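Local coordinates for protein putative amidohydrolase (Unidentified, PDB 3MKV) that probably acts as a zinc-dependent prolidase of the amidohydrolase superfamily, hydrolysing dipeptides that end in proline, at residues Leu14-Pro19 with Leu369-Pro374. Residues are numbered along the deposited sequence; the frame is centred on the assembly and turned at random.
Sequences LDPDHP and LGRIVP
R371 reaches from 369-374 to the carboxylates of D15 and D17, the first and third residues of a type I beta turn from D15 to H18. Its chain bends at chi2 (-102°) and chi3 (-49°), bringing NH1 to D15 OD1 at 2.8 Å in one salt bridge and to D17 in another. The two acids meet the guanidinium differently: the D15 carboxylate stands nearly perpendicular to it (89°), with OD2 over one face, whereas D17 OD2 comes in at the edge and accepts a hydrogen bond from NH1. NH1 stands too close to D17 CG in the model, so its place, and with it the detail of both bridges and the hydrogen bond, is less certain. Within the turn, H18 N donates to D15 O at 2.7 Å, and D17 N makes a weak bond to D15 OD1.

The tighter side is made by P16, whose ring packs CD against R371 CD at 3.8 Å and CG against G370 O at 3.5 Å; I357 of helix 348-362 touches both P16 and R371. The backbones of L14 and I372, both buried, are bridged by a water that donates to L14 O (2.9 Å) and accepts from I372 N (2.8 Å). Toward solvent the contact loosens at exposed D17. This surface salt-bridge network joins the loops after strand 12-13 and before strand 380-383, consistent with the amidohydrolase fold, whose beta-rich domain, built from both chain ends, sits beside the TIM barrel.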
ATOM      1  N   LEU A  14     -27.332  52.845  16.331  1.00 68.30           N
ATOM      2  CA  LEU A  14     -26.493  52.223  17.346  1.00 64.60           C
ATOM      3  C   LEU A  14     -25.056  52.207  16.850  1.00 65.50           C
ATOM      4  O   LEU A  14     -24.729  51.531  15.871  1.00 63.24           O
ATOM      5  CB  LEU A  14     -26.978  50.810  17.639  1.00 64.42           C
ATOM      6  CG  LEU A  14     -26.480  50.144  18.920  1.00 61.96           C
ATOM      7  CD1 LEU A  14     -27.325  48.910  19.207  1.00 48.03           C
ATOM      8  CD2 LEU A  14     -24.988  49.793  18.832  1.00 56.17           C
ATOM      9  N   ASP A  15     -24.219  53.000  17.508  1.00 65.33           N
ATOM     10  CA  ASP A  15     -22.804  53.070  17.211  1.00 67.17           C
ATOM     11  C   ASP A  15     -22.118  52.433  18.402  1.00 70.39           C
ATOM     12  O   ASP A  15     -22.047  53.028  19.484  1.00 68.16           O
ATOM     13  CB  ASP A  15     -22.356  54.523  17.037  1.00 70.03           C
ATOM     14  CG  ASP A  15     -20.910  54.639  16.566  1.00 74.90           C
ATOM     15  OD1 ASP A  15     -20.057  53.882  17.072  1.00 68.17           O
ATOM     16  OD2 ASP A  15     -20.625  55.488  15.694  1.00 77.61           O
ATOM     17  N   PRO A  16     -21.631  51.200  18.209  1.00 72.84           N
ATOM     18  CA  PRO A  16     -21.212  50.310  19.296  1.00 73.00           C
ATOM     19  C   PRO A  16     -20.161  50.894  20.238  1.00 73.22           C
ATOM     20  O   PRO A  16     -19.951  50.348  21.320  1.00 75.29           O
ATOM     21  CB  PRO A  16     -20.674  49.080  18.559  1.00 73.68           C
ATOM     22  CG  PRO A  16     -21.354  49.123  17.213  1.00 73.00           C
ATOM     23  CD  PRO A  16     -21.473  50.575  16.883  1.00 67.53           C
ATOM     24  N   ASP A  17     -19.513  51.990  19.854  1.00 70.68           N
ATOM     25  CA  ASP A  17     -18.604  52.650  20.790  1.00 72.24           C
ATOM     26  C   ASP A  17     -19.187  53.904  21.430  1.00 69.33           C
ATOM     27  O   ASP A  17     -18.449  54.759  21.907  1.00 70.30           O
ATOM     28  CB  ASP A  17     -17.222  52.918  20.176  1.00 78.13           C
ATOM     29  CG  ASP A  17     -17.223  52.832  18.671  1.00 76.51           C
ATOM     30  OD1 ASP A  17     -16.176  53.126  18.066  1.00 70.02           O
ATOM     31  OD2 ASP A  17     -18.265  52.463  18.095  1.00 86.69           O
ATOM     32  N   HIS A  18     -20.514  54.000  21.445  1.00 72.58           N
ATOM     33  CA  HIS A  18     -21.211  55.047  22.197  1.00 74.08           C
ATOM     34  C   HIS A  18     -22.324  54.454  23.055  1.00 72.25           C
ATOM     35  O   HIS A  18     -23.114  53.645  22.577  1.00 74.21           O
ATOM     36  CB  HIS A  18     -21.755  56.129  21.268  1.00 73.99           C
ATOM     37  CG  HIS A  18     -20.692  56.836  20.497  1.00 80.45           C
ATOM     38  ND1 HIS A  18     -20.729  56.970  19.126  1.00 88.89           N
ATOM     39  CD2 HIS A  18     -19.535  57.413  20.902  1.00 86.71           C
ATOM     40  CE1 HIS A  18     -19.650  57.616  18.722  1.00 93.52           C
ATOM     41  NE2 HIS A  18     -18.908  57.895  19.780  1.00 92.81           N
ATOM     42  N   PRO A  19     -22.385  54.866  24.328  1.00 70.36           N
ATOM     43  CA  PRO A  19     -23.221  54.249  25.359  1.00 66.27           C
ATOM     44  C   PRO A  19     -24.722  54.380  25.119  1.00 64.40           C
ATOM     45  O   PRO A  19     -25.497  53.599  25.673  1.00 61.30           O
ATOM     46  CB  PRO A  19     -22.825  55.012  26.628  1.00 68.23           C
ATOM     47  CG  PRO A  19     -22.330  56.337  26.126  1.00 68.04           C
ATOM     48  CD  PRO A  19     -21.609  56.002  24.856  1.00 70.78           C
ATOM     49  N   LEU A 369     -16.683  45.737   9.065  1.00 51.03           N
ATOM     50  CA  LEU A 369     -17.892  45.134   9.618  1.00 50.63           C
ATOM     51  C   LEU A 369     -18.091  45.598  11.073  1.00 53.09           C
ATOM     52  O   LEU A 369     -17.213  46.242  11.647  1.00 51.66           O
ATOM     53  CB  LEU A 369     -17.817  43.599   9.566  1.00 52.85           C
ATOM     54  CG  LEU A 369     -17.606  42.845   8.239  1.00 56.41           C
ATOM     55  CD1 LEU A 369     -17.339  41.366   8.503  1.00 47.16           C
ATOM     56  CD2 LEU A 369     -18.772  43.003   7.276  1.00 50.92           C
ATOM     57  N   GLY A 370     -19.244  45.267  11.657  1.00 48.19           N
ATOM     58  CA  GLY A 370     -19.546  45.581  13.047  1.00 54.08           C
ATOM     59  C   GLY A 370     -19.790  47.047  13.366  1.00 60.93           C
ATOM     60  O   GLY A 370     -20.046  47.400  14.520  1.00 63.65           O
ATOM     61  N   ARG A 371     -19.708  47.902  12.349  1.00 64.03           N
ATOM     62  CA  ARG A 371     -19.906  49.341  12.512  1.00 63.49           C
ATOM     63  C   ARG A 371     -20.535  49.931  11.252  1.00 62.25           C
ATOM     64  O   ARG A 371     -20.053  49.702  10.139  1.00 55.27           O
ATOM     65  CB  ARG A 371     -18.565  50.037  12.767  1.00 64.13           C
ATOM     66  CG  ARG A 371     -18.073  50.002  14.207  1.00 80.74           C
ATOM     67  CD  ARG A 371     -18.304  51.327  14.936  1.00 91.10           C
ATOM     68  NE  ARG A 371     -17.840  52.474  14.154  1.00 98.31           N
ATOM     69  CZ  ARG A 371     -17.492  53.653  14.668  1.00 97.82           C
ATOM     70  NH1 ARG A 371     -17.532  53.855  15.979  1.00 97.90           N
ATOM     71  NH2 ARG A 371     -17.092  54.632  13.866  1.00 95.08           N
ATOM     72  N   ILE A 372     -21.601  50.705  11.425  1.00 60.14           N
ATOM     73  CA  ILE A 372     -22.208  51.406  10.295  1.00 64.49           C
ATOM     74  C   ILE A 372     -21.441  52.694   9.971  1.00 64.83           C
ATOM     75  O   ILE A 372     -21.767  53.766  10.481  1.00 64.51           O
ATOM     76  CB  ILE A 372     -23.693  51.720  10.555  1.00 65.24           C
ATOM     77  CG1 ILE A 372     -24.510  50.428  10.591  1.00 58.85           C
ATOM     78  CG2 ILE A 372     -24.237  52.650   9.491  1.00 65.12           C
ATOM     79  CD1 ILE A 372     -25.817  50.569  11.329  1.00 63.62           C
ATOM     80  N   VAL A 373     -20.414  52.563   9.131  1.00 63.77           N
ATOM     81  CA  VAL A 373     -19.560  53.680   8.737  1.00 60.86           C
ATOM     82  C   VAL A 373     -19.343  53.654   7.232  1.00 63.95           C
ATOM     83  O   VAL A 373     -19.435  52.597   6.611  1.00 60.91           O
ATOM     84  CB  VAL A 373     -18.163  53.614   9.409  1.00 60.82           C
ATOM     85  CG1 VAL A 373     -18.250  53.911  10.890  1.00 50.72           C
ATOM     86  CG2 VAL A 373     -17.502  52.260   9.157  1.00 56.81           C
ATOM     87  N   PRO A 374     -19.054  54.826   6.636  1.00 67.39           N
ATOM     88  CA  PRO A 374     -18.821  54.900   5.192  1.00 64.79           C
ATOM     89  C   PRO A 374     -17.693  53.971   4.755  1.00 64.10           C
ATOM     90  O   PRO A 374     -16.607  53.994   5.340  1.00 59.34           O
ATOM     91  CB  PRO A 374     -18.415  56.363   4.971  1.00 58.96           C
ATOM     92  CG  PRO A 374     -19.012  57.094   6.107  1.00 61.06           C
ATOM     93  CD  PRO A 374     -18.952  56.147   7.278  1.00 65.49           C
TER
HETATM   94  O   HOH W   1     -22.780  51.689  13.754  1.00 54.17           O